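Local coordinates for trwC protein (Escherichia coli, PDB 1S6M) that probably acts as a conjugative relaxase that nicks and transfers plasmid DNA, seen here as its N-terminal relaxase domain bound to DNA and a metal ion, at residues Thr87-Lys92 and Asp157-Thr162; Arg124-Gln129 and Ala179-Glu184; Phe148-Ser153 and His161-Ile166. All coordinates share one frame; numbering follows the deposited sequence.

Contact 1. Residues Thr87-Lys92 and Asp157-Thr162. With NI (nickel (II) ion), chain C; nucleotides of chain A.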
loop_
_atom_site.group_PDB
_atom_site.type_symbol
_atom_site.label_atom_id
_atom_site.label_comp_id
_atom_site.label_asym_id
_atom_site.label_seq_id
_atom_site.Cartn_x
_atom_site.Cartn_y
_atom_site.Cartn_z
ATOM N N THR B 87 -0.679 -1.060 2.269
ATOM C CA THR B 87 -0.032 -1.062 0.963
ATOM C C THR B 87 -0.635 -2.033 -0.050
ATOM O O THR B 87 -0.575 -3.245 0.135
ATOM C CB THR B 87 1.482 -1.365 1.111
ATOM O OG1 THR B 87 2.087 -0.374 1.948
ATOM C CG2 THR B 87 2.171 -1.357 -0.236
ATOM N N PHE B 88 -1.201 -1.483 -1.123
ATOM C CA PHE B 88 -1.821 -2.271 -2.192
ATOM C C PHE B 88 -0.845 -2.516 -3.353
ATOM O O PHE B 88 -0.311 -1.571 -3.922
ATOM C CB PHE B 88 -3.057 -1.544 -2.750
ATOM C CG PHE B 88 -4.113 -1.246 -1.720
ATOM C CD1 PHE B 88 -3.975 -0.173 -0.844
ATOM C CD2 PHE B 88 -5.250 -2.050 -1.621
ATOM C CE1 PHE B 88 -4.954 0.090 0.122
ATOM C CE2 PHE B 88 -6.229 -1.791 -0.656
ATOM C CZ PHE B 88 -6.082 -0.723 0.210
ATOM N N SER B 89 -0.635 -3.779 -3.718
ATOM C CA SER B 89 0.274 -4.102 -4.820
ATOM C C SER B 89 -0.403 -4.917 -5.927
ATOM O O SER B 89 -1.099 -5.893 -5.655
ATOM C CB SER B 89 1.491 -4.874 -4.293
ATOM O OG SER B 89 2.267 -4.070 -3.426
ATOM N N ALA B 90 -0.183 -4.528 -7.176
ATOM C CA ALA B 90 -0.784 -5.247 -8.291
ATOM C C ALA B 90 0.039 -6.471 -8.684
ATOM O O ALA B 90 1.208 -6.592 -8.313
ATOM C CB ALA B 90 -0.932 -4.322 -9.488
ATOM N N PRO B 91 -0.578 -7.408 -9.425
ATOM C CA PRO B 91 0.118 -8.619 -9.868
ATOM C C PRO B 91 1.196 -8.151 -10.839
ATOM O O PRO B 91 1.025 -7.116 -11.482
ATOM C CB PRO B 91 -0.988 -9.420 -10.552
ATOM C CG PRO B 91 -2.248 -8.962 -9.799
ATOM C CD PRO B 91 -2.010 -7.475 -9.756
ATOM N N LYS B 92 2.300 -8.887 -10.933
ATOM C CA LYS B 92 3.401 -8.487 -11.805
ATOM C C LYS B 92 2.997 -8.177 -13.246
ATOM O O LYS B 92 3.378 -7.135 -13.783
ATOM C CB LYS B 92 4.515 -9.549 -11.788
ATOM C CG LYS B 92 5.772 -9.143 -12.572
ATOM C CD LYS B 92 6.416 -7.850 -12.032
ATOM C CE LYS B 92 6.930 -8.019 -10.594
ATOM N NZ LYS B 92 7.741 -6.866 -10.143
ATOM N N ASP B 157 12.490 -3.088 -10.676
ATOM C CA ASP B 157 11.620 -3.787 -11.622
ATOM C C ASP B 157 10.306 -2.987 -11.606
ATOM O O ASP B 157 10.073 -2.194 -10.694
ATOM C CB ASP B 157 11.297 -5.218 -11.155
ATOM C CG ASP B 157 12.401 -6.225 -11.467
ATOM O OD1 ASP B 157 12.866 -6.253 -12.622
ATOM O OD2 ASP B 157 12.784 -7.007 -10.565
ATOM N N PRO B 158 9.446 -3.166 -12.622
ATOM C CA PRO B 158 8.169 -2.433 -12.634
ATOM C C PRO B 158 7.377 -2.996 -11.450
ATOM O O PRO B 158 7.332 -4.209 -11.281
ATOM C CB PRO B 158 7.553 -2.832 -13.972
ATOM C CG PRO B 158 8.740 -3.099 -14.832
ATOM C CD PRO B 158 9.655 -3.870 -13.898
ATOM N N GLN B 159 6.770 -2.139 -10.633
ATOM C CA GLN B 159 6.032 -2.611 -9.454
ATOM C C GLN B 159 4.974 -1.593 -9.010
ATOM O O GLN B 159 5.196 -0.789 -8.104
ATOM C CB GLN B 159 7.042 -2.881 -8.322
ATOM C CG GLN B 159 6.482 -3.400 -7.001
ATOM C CD GLN B 159 5.796 -4.751 -7.116
ATOM O OE1 GLN B 159 5.960 -5.465 -8.105
ATOM N NE2 GLN B 159 5.030 -5.115 -6.092
ATOM N N LEU B 160 3.821 -1.627 -9.668
ATOM C CA LEU B 160 2.731 -0.701 -9.360
ATOM C C LEU B 160 2.141 -0.924 -7.973
ATOM O O LEU B 160 1.617 -1.995 -7.681
ATOM C CB LEU B 160 1.624 -0.834 -10.413
ATOM C CG LEU B 160 0.428 0.123 -10.347
ATOM C CD1 LEU B 160 0.919 1.568 -10.424
ATOM C CD2 LEU B 160 -0.527 -0.179 -11.508
ATOM N N HIS B 161 2.226 0.086 -7.120
ATOM C CA HIS B 161 1.666 -0.020 -5.779
ATOM C C HIS B 161 1.303 1.335 -5.193
ATOM O O HIS B 161 1.763 2.371 -5.669
ATOM C CB HIS B 161 2.625 -0.760 -4.824
ATOM C CG HIS B 161 3.927 -0.059 -4.574
ATOM N ND1 HIS B 161 5.009 -0.115 -5.435
ATOM C CD2 HIS B 161 4.330 0.672 -3.493
ATOM C CE1 HIS B 161 6.023 0.553 -4.875
ATOM N NE2 HIS B 161 5.649 1.037 -3.714
ATOM N N THR B 162 0.453 1.315 -4.168
ATOM C CA THR B 162 0.034 2.531 -3.486
ATOM C C THR B 162 0.091 2.361 -1.970
ATOM O O THR B 162 -0.409 1.377 -1.422
ATOM C CB THR B 162 -1.419 2.942 -3.843
ATOM O OG1 THR B 162 -1.513 3.277 -5.232
ATOM C CG2 THR B 162 -1.836 4.148 -3.026
HETATM NI NI NI C . 6.770 2.384 -2.432
ATOM P P DT A 23 4.162 -14.139 -7.345
ATOM O OP1 DT A 23 3.423 -13.987 -8.610
ATOM O OP2 DT A 23 5.096 -15.286 -7.179
ATOM O "O5'" DT A 23 4.927 -12.765 -7.058
ATOM C "C5'" DT A 23 5.935 -12.218 -7.967
ATOM C "C4'" DT A 23 5.860 -10.709 -8.011
ATOM O "O4'" DT A 23 4.489 -10.296 -8.146
ATOM C "C3'" DT A 23 6.483 -9.873 -6.880
ATOM O "O3'" DT A 23 7.538 -9.179 -7.586
ATOM C "C2'" DT A 23 5.523 -8.697 -6.732
ATOM C "C1'" DT A 23 4.241 -9.108 -7.440
ATOM N N1 DT A 23 2.957 -9.240 -6.740
ATOM C C2 DT A 23 2.474 -8.240 -5.950
ATOM O O2 DT A 23 3.128 -7.274 -5.619
ATOM N N3 DT A 23 1.173 -8.422 -5.543
ATOM C C4 DT A 23 0.345 -9.505 -5.834
ATOM O O4 DT A 23 -0.809 -9.496 -5.459
ATOM C C5 DT A 23 0.957 -10.559 -6.594
ATOM C C7 DT A 23 0.145 -11.792 -6.928
ATOM C C6 DT A 23 2.218 -10.387 -6.995
ATOM P P DC A 24 8.846 -8.601 -6.834
ATOM O OP1 DC A 24 9.192 -7.314 -7.482
ATOM O OP2 DC A 24 9.857 -9.703 -6.824
ATOM O "O5'" DC A 24 8.382 -8.271 -5.344
ATOM C "C5'" DC A 24 8.119 -6.921 -4.883
ATOM C "C4'" DC A 24 7.928 -6.898 -3.380
ATOM O "O4'" DC A 24 7.156 -8.065 -3.002
ATOM C "C3'" DC A 24 9.200 -6.950 -2.518
ATOM O "O3'" DC A 24 9.405 -5.630 -1.962
ATOM C "C2'" DC A 24 8.773 -7.756 -1.298
ATOM C "C1'" DC A 24 7.575 -8.565 -1.749
ATOM N N1 DC A 24 7.637 -10.040 -1.804
ATOM C C2 DC A 24 7.535 -10.742 -0.599
ATOM O O2 DC A 24 7.559 -10.107 0.464
ATOM N N3 DC A 24 7.412 -12.087 -0.621
ATOM C C4 DC A 24 7.420 -12.736 -1.780
ATOM N N4 DC A 24 7.254 -14.060 -1.744
ATOM C C5 DC A 24 7.595 -12.053 -3.027
ATOM C C6 DC A 24 7.707 -10.714 -2.991
HETATM O O HOH W 1 5.208 -3.499 -3.374
HETATM O O HOH W 2 3.654 -6.050 -9.582
HETATM O O HOH W 3 7.631 0.561 -1.420
HETATM O O HOH W 4 8.083 3.406 -0.879
#
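In the central antiparallel sheet of the relaxase domain, Phe88 and Thr162 form a hydrogen-bonded pair, Phe88 N giving to Thr162 O and Thr162 N to Phe88 O, both at 3.0 Å. Ser89 and His161 follow as a non-hydrogen-bonded pair, and a straight bond from Ala90 N to Leu160 O (3.1 Å, 178° at the hydrogen) comes just past the end of strand 81-89. Lys92, opening helix 92-99, then bends at chi2 and chi3 and crosses Gln159 at about a right angle. Lys92 NZ meets Pro158 O at 2.9 Å, nearly along the C=O axis, and Gln159 OE1 at 3.0 Å, tilted 21° from the amide plane. At this end the sheet becomes a DNA-binding site: the same ammonium gives to OP1 of DC24 of chain A and to Phe232 O, so four oxygens surround it. With OE1 gripped by Lys92 and a water, the Gln159 amide presents NE2 to O2 of DT23 of chain A at 2.9 Å; another water joins NE2 to Ser89 OG. His161 ND1 bonds Gln159 O in the ring plane (2.8 Å), which fixes the ring's rotation and leaves His161 NE2 to ligate nickel at 2.2 Å.

Contact 2. Residues Arg124-Gln129 and Ala179-Glu184. With nucleotides of chain A.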
loop_
_atom_site.group_PDB
_atom_site.type_symbol
_atom_site.label_atom_id
_atom_site.label_comp_id
_atom_site.label_asym_id
_atom_site.label_seq_id
_atom_site.Cartn_x
_atom_site.Cartn_y
_atom_site.Cartn_z
ATOM N N ARG B 124 -15.264 0.817 8.680
ATOM C CA ARG B 124 -14.819 0.083 9.866
ATOM C C ARG B 124 -14.047 0.941 10.883
ATOM O O ARG B 124 -13.515 0.418 11.861
ATOM C CB ARG B 124 -13.964 -1.127 9.445
ATOM C CG ARG B 124 -14.748 -2.295 8.823
ATOM C CD ARG B 124 -13.807 -3.240 8.075
ATOM N NE ARG B 124 -14.436 -4.479 7.606
ATOM C CZ ARG B 124 -15.272 -4.570 6.574
ATOM N NH1 ARG B 124 -15.606 -3.493 5.874
ATOM N NH2 ARG B 124 -15.763 -5.753 6.230
ATOM N N ALA B 125 -13.986 2.251 10.658
ATOM C CA ALA B 125 -13.290 3.156 11.587
ATOM C C ALA B 125 -14.024 3.253 12.935
ATOM O O ALA B 125 -15.237 3.476 12.970
ATOM C CB ALA B 125 -13.167 4.551 10.960
ATOM N N GLN B 126 -13.286 3.095 14.032
ATOM C CA GLN B 126 -13.865 3.159 15.373
ATOM C C GLN B 126 -13.038 3.995 16.365
ATOM O O GLN B 126 -11.880 4.345 16.105
ATOM C CB GLN B 126 -14.033 1.743 15.953
ATOM C CG GLN B 126 -14.855 0.785 15.104
ATOM C CD GLN B 126 -15.301 -0.452 15.876
ATOM O OE1 GLN B 126 -14.482 -1.191 16.435
ATOM N NE2 GLN B 126 -16.616 -0.679 15.912
ATOM N N ALA B 127 -13.657 4.301 17.505
ATOM C CA ALA B 127 -13.022 5.071 18.576
ATOM C C ALA B 127 -13.674 4.663 19.895
ATOM O O ALA B 127 -14.753 4.069 19.900
ATOM C CB ALA B 127 -13.218 6.567 18.343
ATOM N N ARG B 128 -13.023 4.967 21.009
ATOM C CA ARG B 128 -13.572 4.640 22.317
ATOM C C ARG B 128 -14.085 5.909 23.015
ATOM O O ARG B 128 -13.766 7.028 22.607
ATOM C CB ARG B 128 -12.507 3.953 23.186
ATOM C CG ARG B 128 -12.322 2.461 22.904
ATOM C CD ARG B 128 -11.194 1.834 23.735
ATOM N NE ARG B 128 -9.873 2.245 23.266
ATOM C CZ ARG B 128 -8.725 1.853 23.807
ATOM N NH1 ARG B 128 -7.569 2.281 23.302
ATOM N NH2 ARG B 128 -8.724 1.037 24.853
ATOM N N GLN B 129 -14.911 5.727 24.040
ATOM C CA GLN B 129 -15.440 6.838 24.828
ATOM C C GLN B 129 -15.898 6.300 26.164
ATOM O O GLN B 129 -16.633 5.308 26.231
ATOM C CB GLN B 129 -16.616 7.557 24.145
ATOM C CG GLN B 129 -17.229 8.635 25.059
ATOM C CD GLN B 129 -18.146 9.616 24.350
ATOM O OE1 GLN B 129 -18.681 10.531 24.975
ATOM N NE2 GLN B 129 -18.327 9.440 23.048
ATOM N N ALA B 179 -7.987 9.139 18.883
ATOM C CA ALA B 179 -7.128 8.173 18.220
ATOM C C ALA B 179 -8.013 7.084 17.615
ATOM O O ALA B 179 -9.144 6.855 18.061
ATOM C CB ALA B 179 -6.148 7.571 19.229
ATOM N N LEU B 180 -7.497 6.406 16.600
ATOM C CA LEU B 180 -8.263 5.357 15.949
ATOM C C LEU B 180 -8.146 4.012 16.675
ATOM O O LEU B 180 -7.051 3.613 17.083
ATOM C CB LEU B 180 -7.779 5.201 14.500
ATOM C CG LEU B 180 -8.353 4.098 13.594
ATOM C CD1 LEU B 180 -9.787 4.434 13.200
ATOM C CD2 LEU B 180 -7.493 3.972 12.342
ATOM N N LYS B 181 -9.279 3.342 16.895
ATOM C CA LYS B 181 -9.223 2.002 17.472
ATOM C C LYS B 181 -9.143 1.217 16.160
ATOM O O LYS B 181 -10.131 1.138 15.431
ATOM C CB LYS B 181 -10.503 1.634 18.227
ATOM C CG LYS B 181 -10.477 0.181 18.723
ATOM C CD LYS B 181 -11.617 -0.158 19.654
ATOM C CE LYS B 181 -11.485 -1.582 20.173
ATOM N NZ LYS B 181 -10.222 -1.809 20.936
ATOM N N ASN B 182 -7.973 0.663 15.848
ATOM C CA ASN B 182 -7.761 -0.028 14.570
ATOM C C ASN B 182 -8.093 -1.513 14.462
ATOM O O ASN B 182 -7.876 -2.121 13.410
ATOM C CB ASN B 182 -6.304 0.168 14.106
ATOM C CG ASN B 182 -5.304 -0.619 14.954
ATOM O OD1 ASN B 182 -5.619 -1.692 15.466
ATOM N ND2 ASN B 182 -4.087 -0.094 15.086
ATOM N N ASP B 183 -8.617 -2.098 15.525
ATOM C CA ASP B 183 -8.930 -3.524 15.522
ATOM C C ASP B 183 -9.640 -4.083 14.287
ATOM O O ASP B 183 -9.137 -5.005 13.640
ATOM C CB ASP B 183 -9.738 -3.867 16.772
ATOM C CG ASP B 183 -8.976 -3.571 18.052
ATOM O OD1 ASP B 183 -8.082 -2.696 18.033
ATOM O OD2 ASP B 183 -9.276 -4.202 19.084
ATOM N N GLU B 184 -10.801 -3.522 13.961
ATOM C CA GLU B 184 -11.597 -3.995 12.834
ATOM C C GLU B 184 -10.905 -3.882 11.481
ATOM O O GLU B 184 -11.130 -4.717 10.605
ATOM C CB GLU B 184 -12.934 -3.252 12.782
ATOM C CG GLU B 184 -13.765 -3.362 14.055
ATOM C CD GLU B 184 -14.841 -4.425 13.968
ATOM O OE1 GLU B 184 -14.527 -5.624 14.137
ATOM O OE2 GLU B 184 -16.011 -4.049 13.722
ATOM P P DG A 17 2.333 -6.047 22.576
ATOM O OP1 DG A 17 3.116 -6.984 23.421
ATOM O OP2 DG A 17 3.025 -5.247 21.523
ATOM O "O5'" DG A 17 1.121 -6.849 21.906
ATOM C "C5'" DG A 17 0.510 -7.996 22.523
ATOM C "C4'" DG A 17 -0.753 -8.377 21.784
ATOM O "O4'" DG A 17 -1.594 -7.205 21.673
ATOM C "C3'" DG A 17 -0.549 -8.863 20.343
ATOM O "O3'" DG A 17 -0.801 -10.271 20.353
ATOM C "C2'" DG A 17 -1.779 -8.353 19.614
ATOM C "C1'" DG A 17 -2.312 -7.237 20.459
ATOM N N9 DG A 17 -2.429 -5.889 19.912
ATOM C C8 DG A 17 -1.467 -4.958 19.613
ATOM N N7 DG A 17 -1.981 -3.800 19.274
ATOM C C5 DG A 17 -3.350 -4.012 19.329
ATOM C C6 DG A 17 -4.448 -3.138 19.085
ATOM O O6 DG A 17 -4.430 -1.933 18.768
ATOM N N1 DG A 17 -5.671 -3.797 19.251
ATOM C C2 DG A 17 -5.816 -5.122 19.609
ATOM N N2 DG A 17 -7.066 -5.600 19.728
ATOM N N3 DG A 17 -4.810 -5.926 19.836
ATOM C C4 DG A 17 -3.629 -5.313 19.684
ATOM P P DT A 18 -0.960 -11.089 18.969
ATOM O OP1 DT A 18 -1.559 -12.398 19.313
ATOM O OP2 DT A 18 0.355 -11.054 18.271
ATOM O "O5'" DT A 18 -2.030 -10.278 18.088
ATOM C "C5'" DT A 18 -3.429 -10.635 18.070
ATOM C "C4'" DT A 18 -4.253 -9.751 17.143
ATOM O "O4'" DT A 18 -3.999 -8.336 17.373
ATOM C "C3'" DT A 18 -4.011 -9.972 15.634
ATOM O "O3'" DT A 18 -5.217 -10.605 15.148
ATOM C "C2'" DT A 18 -4.248 -8.597 15.016
ATOM C "C1'" DT A 18 -4.239 -7.636 16.175
ATOM N N1 DT A 18 -3.613 -6.311 16.154
ATOM C C2 DT A 18 -4.511 -5.287 16.077
ATOM O O2 DT A 18 -5.707 -5.490 16.000
ATOM N N3 DT A 18 -3.966 -4.038 16.079
ATOM C C4 DT A 18 -2.624 -3.714 16.153
ATOM O O4 DT A 18 -2.288 -2.535 16.175
ATOM C C5 DT A 18 -1.720 -4.850 16.225
ATOM C C7 DT A 18 -0.240 -4.592 16.288
ATOM C C6 DT A 18 -2.255 -6.079 16.221
ATOM P P DG A 15 -2.817 4.957 20.851
ATOM O OP1 DG A 15 -2.224 5.632 19.667
ATOM O OP2 DG A 15 -4.084 4.213 20.693
ATOM O "O5'" DG A 15 -1.759 3.881 21.366
ATOM C "C5'" DG A 15 -0.403 4.194 21.732
ATOM C "C4'" DG A 15 0.102 3.123 22.656
ATOM O "O4'" DG A 15 -0.916 2.933 23.649
ATOM C "C3'" DG A 15 0.333 1.742 22.030
ATOM O "O3'" DG A 15 1.753 1.579 22.050
ATOM C "C2'" DG A 15 -0.107 0.774 23.117
ATOM C "C1'" DG A 15 -1.025 1.576 24.006
ATOM N N9 DG A 15 -2.453 1.270 24.137
ATOM C C8 DG A 15 -3.489 1.563 23.295
ATOM N N7 DG A 15 -4.658 1.392 23.868
ATOM C C5 DG A 15 -4.344 0.907 25.123
ATOM C C6 DG A 15 -5.167 0.560 26.229
ATOM O O6 DG A 15 -6.396 0.645 26.331
ATOM N N1 DG A 15 -4.410 0.090 27.302
ATOM C C2 DG A 15 -3.034 -0.021 27.315
ATOM N N2 DG A 15 -2.453 -0.499 28.424
ATOM N N3 DG A 15 -2.273 0.313 26.308
ATOM C C4 DG A 15 -2.977 0.763 25.272
HETATM O O HOH W 5 -10.927 0.075 12.957
HETATM O O HOH W 6 -12.028 -1.366 15.809
HETATM O O HOH W 7 -10.300 6.500 20.490
#
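Lys181 N gives a nearly straight hydrogen bond to Gln126 O (2.9 Å, 173° at the hydrogen). The two segments run 133° apart end to end, and waters also bridge them: one molecule joins Arg124 O to Lys181 O, another Arg128 N to Ala179 O. The first segment enters strand 126-131 of a two-stranded ribbon; the second leads into helix 183-186. Leu180 tucks CD1 beside the bonded carbonyl, 3.6 Å from Gln126 O, and 4.1 Å from Ala125 CB. Gln126, extended beyond CG, lays OE1 3.3 Å from Glu184 CG, the two side chains crossing obliquely with amide and carboxylate only modestly inclined; Gln126 NE2 is held by Thr139. Bent at chi2, Glu184 makes this contact through its methylene rather than its charge. Arg128 turns at chi3 to offer one guanidinium edge to DG15 of chain A, NH1 to N7 (3.1 Å) and NH2 to O6 (2.8 Å). Asp183 instead grips the pairing edge of DG17 of chain A, OD1 with N1 at 2.9 Å and OD2 with N2 at 2.7 Å, while Asn182 exchanges two hydrogen bonds with DT18 of chain A. Lys181 NZ forms a salt bridge with Asp183 OD2, its hydrogen bond weak, and probably helps to steady that carboxylate. The chemistry is consistent with base-specific reading from both segments: Arg128 matches the N7 and O6 that a guanine presents in a major groove, whereas Asp183 and Asn182 occupy base edges otherwise used for Watson-Crick pairing.

Contact 3. Residues Phe148-Ser153 and His161-Ile166. With NI (nickel (II) ion), chain C.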
loop_
_atom_site.group_PDB
_atom_site.type_symbol
_atom_site.label_atom_id
_atom_site.label_comp_id
_atom_site.label_asym_id
_atom_site.label_seq_id
_atom_site.Cartn_x
_atom_site.Cartn_y
_atom_site.Cartn_z
ATOM N N PHE B 148 -0.191 7.556 -1.662
ATOM C CA PHE B 148 1.000 7.752 -2.482
ATOM C C PHE B 148 1.232 6.577 -3.430
ATOM O O PHE B 148 1.517 5.469 -2.978
ATOM C CB PHE B 148 2.226 7.945 -1.577
ATOM C CG PHE B 148 2.056 9.034 -0.542
ATOM C CD1 PHE B 148 1.510 8.750 0.710
ATOM C CD2 PHE B 148 2.403 10.356 -0.836
ATOM C CE1 PHE B 148 1.320 9.760 1.660
ATOM C CE2 PHE B 148 2.217 11.376 0.103
ATOM C CZ PHE B 148 1.669 11.078 1.355
ATOM N N ARG B 149 1.103 6.825 -4.735
ATOM C CA ARG B 149 1.306 5.803 -5.767
ATOM C C ARG B 149 2.781 5.766 -6.222
ATOM O O ARG B 149 3.363 6.807 -6.527
ATOM C CB ARG B 149 0.398 6.089 -6.971
ATOM C CG ARG B 149 0.294 4.943 -7.981
ATOM C CD ARG B 149 -0.616 5.312 -9.151
ATOM N NE ARG B 149 -0.058 6.406 -9.935
ATOM C CZ ARG B 149 -0.769 7.404 -10.454
ATOM N NH1 ARG B 149 -0.165 8.354 -11.152
ATOM N NH2 ARG B 149 -2.081 7.455 -10.272
ATOM N N HIS B 150 3.359 4.564 -6.267
ATOM C CA HIS B 150 4.754 4.329 -6.655
ATOM C C HIS B 150 4.825 3.391 -7.874
ATOM O O HIS B 150 3.852 2.706 -8.190
ATOM C CB HIS B 150 5.539 3.732 -5.456
ATOM C CG HIS B 150 5.768 4.709 -4.342
ATOM N ND1 HIS B 150 6.347 4.362 -3.129
ATOM C CD2 HIS B 150 5.469 6.034 -4.319
ATOM C CE1 HIS B 150 6.386 5.476 -2.393
ATOM N NE2 HIS B 150 5.866 6.499 -3.085
ATOM N N GLU B 151 5.972 3.348 -8.549
ATOM C CA GLU B 151 6.101 2.504 -9.734
ATOM C C GLU B 151 7.261 1.498 -9.794
ATOM O O GLU B 151 7.296 0.677 -10.707
ATOM C CB GLU B 151 6.149 3.388 -10.992
ATOM C CG GLU B 151 4.948 4.321 -11.172
ATOM C CD GLU B 151 5.058 5.186 -12.428
ATOM O OE1 GLU B 151 6.119 5.147 -13.085
ATOM O OE2 GLU B 151 4.088 5.908 -12.754
ATOM N N THR B 152 8.190 1.527 -8.839
ATOM C CA THR B 152 9.330 0.599 -8.877
ATOM C C THR B 152 9.607 -0.178 -7.580
ATOM O O THR B 152 9.248 0.270 -6.493
ATOM C CB THR B 152 10.640 1.344 -9.243
ATOM O OG1 THR B 152 10.968 2.268 -8.200
ATOM C CG2 THR B 152 10.484 2.111 -10.543
ATOM N N SER B 153 10.253 -1.340 -7.706
ATOM C CA SER B 153 10.608 -2.155 -6.541
ATOM C C SER B 153 12.018 -1.740 -6.093
ATOM O O SER B 153 12.653 -0.906 -6.737
ATOM C CB SER B 153 10.608 -3.647 -6.889
ATOM O OG SER B 153 11.776 -4.013 -7.600
ATOM N N HIS B 161 2.226 0.086 -7.120
ATOM C CA HIS B 161 1.666 -0.020 -5.779
ATOM C C HIS B 161 1.303 1.335 -5.193
ATOM O O HIS B 161 1.763 2.371 -5.669
ATOM C CB HIS B 161 2.625 -0.760 -4.824
ATOM C CG HIS B 161 3.927 -0.059 -4.574
ATOM N ND1 HIS B 161 5.009 -0.115 -5.435
ATOM C CD2 HIS B 161 4.330 0.672 -3.493
ATOM C CE1 HIS B 161 6.023 0.553 -4.875
ATOM N NE2 HIS B 161 5.649 1.037 -3.714
ATOM N N THR B 162 0.453 1.315 -4.168
ATOM C CA THR B 162 0.034 2.531 -3.486
ATOM C C THR B 162 0.091 2.361 -1.970
ATOM O O THR B 162 -0.409 1.377 -1.422
ATOM C CB THR B 162 -1.419 2.942 -3.843
ATOM O OG1 THR B 162 -1.513 3.277 -5.232
ATOM C CG2 THR B 162 -1.836 4.148 -3.026
ATOM N N HIS B 163 0.718 3.325 -1.305
ATOM C CA HIS B 163 0.810 3.338 0.144
ATOM C C HIS B 163 -0.346 4.205 0.645
ATOM O O HIS B 163 -0.338 5.421 0.450
ATOM C CB HIS B 163 2.122 3.983 0.606
ATOM C CG HIS B 163 3.354 3.248 0.176
ATOM N ND1 HIS B 163 3.865 2.153 0.842
ATOM C CD2 HIS B 163 4.197 3.499 -0.863
ATOM C CE1 HIS B 163 4.980 1.776 0.221
ATOM N NE2 HIS B 163 5.206 2.561 -0.804
ATOM N N ALA B 164 -1.346 3.591 1.264
ATOM C CA ALA B 164 -2.458 4.364 1.801
ATOM C C ALA B 164 -2.146 4.593 3.277
ATOM O O ALA B 164 -2.297 3.688 4.097
ATOM C CB ALA B 164 -3.779 3.599 1.638
ATOM N N VAL B 165 -1.690 5.799 3.612
ATOM C CA VAL B 165 -1.360 6.101 4.993
ATOM C C VAL B 165 -2.543 6.686 5.760
ATOM O O VAL B 165 -2.901 7.849 5.582
ATOM C CB VAL B 165 -0.145 7.071 5.092
ATOM C CG1 VAL B 165 0.184 7.352 6.556
ATOM C CG2 VAL B 165 1.074 6.459 4.400
ATOM N N ILE B 166 -3.145 5.854 6.610
ATOM C CA ILE B 166 -4.280 6.244 7.439
ATOM C C ILE B 166 -3.746 6.889 8.711
ATOM O O ILE B 166 -3.048 6.245 9.486
ATOM C CB ILE B 166 -5.130 5.014 7.848
ATOM C CG1 ILE B 166 -5.656 4.296 6.605
ATOM C CG2 ILE B 166 -6.289 5.448 8.724
ATOM C CD1 ILE B 166 -6.277 2.947 6.905
HETATM NI NI NI C . 6.770 2.384 -2.432
HETATM O O HOH W 3 7.631 0.561 -1.420
HETATM O O HOH W 4 8.083 3.406 -0.879
#
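His150 and His163 share the nickel ion with His161: His150 ND1 binds it at 2.1 Å and His163 NE2 at 2.3 Å, and two waters at 2.3 Å each complete the five ligands. The His150 and His161 rings stand almost perpendicular, planes 86° apart, and His150 CB makes a CH-pi contact over the face of the His161 ring, 3.5 Å from its centroid. Outside this shell, His150 NE2 is hydrogen-bonded to Tyr18 O, the Tyr18 ring stacks on His163, and Thr87 OG1 makes a weak hydrogen bond with His163 ND1. The ligands come from a beta hairpin, strands 145-152 and 158-167, in which His150 N to His161 O (2.8 Å) and the paired bonds of Phe148 with His163 set the register. On the opposite face a chi1 of -64° turns Thr162 OG1 toward Arg149 CG (3.7 Å) and leaves CG2, anti to the backbone N, against Phe148 O; OG1 also bonds His110 NE2, and Arg149 forms a salt bridge with Asp111. Replacing Thr162 by an alanine would probably leave His110 without this partner and open a gap beside the Arg149 methylenes. His161 and His163 match the paired histidines of HUH relaxases, with Thr162 where the motif name calls for a hydrophobe, and two water-filled positions on a three-histidine metal are consistent with a site where a DNA phosphate could displace water and be polarised.

How the contacts relate
From the N terminus, segment 87-92 comes first, and contact 1 closes its loop at 157-162, beyond helix 104-122 and the ribbon of strands 126-131 and 134-139. Contact 2 starts inside that loop, at 124-129, and closes past its end at 179-184, so the two cross. Contact 3 lies nested within contact 2, a short hairpin closure whose second segment shares His161 and Thr162 with contact 1. Strand 158-167 thus sits between strands 81-89 and 145-152, and with the latter supplies the metal ligands, showing how one strand can serve both sheet and site. Contact 2, its centre about 28 Å from that of contact 1, ties the DNA-reading ribbon to helix 183-186; its Leu180 touches Ile166 of contact 3.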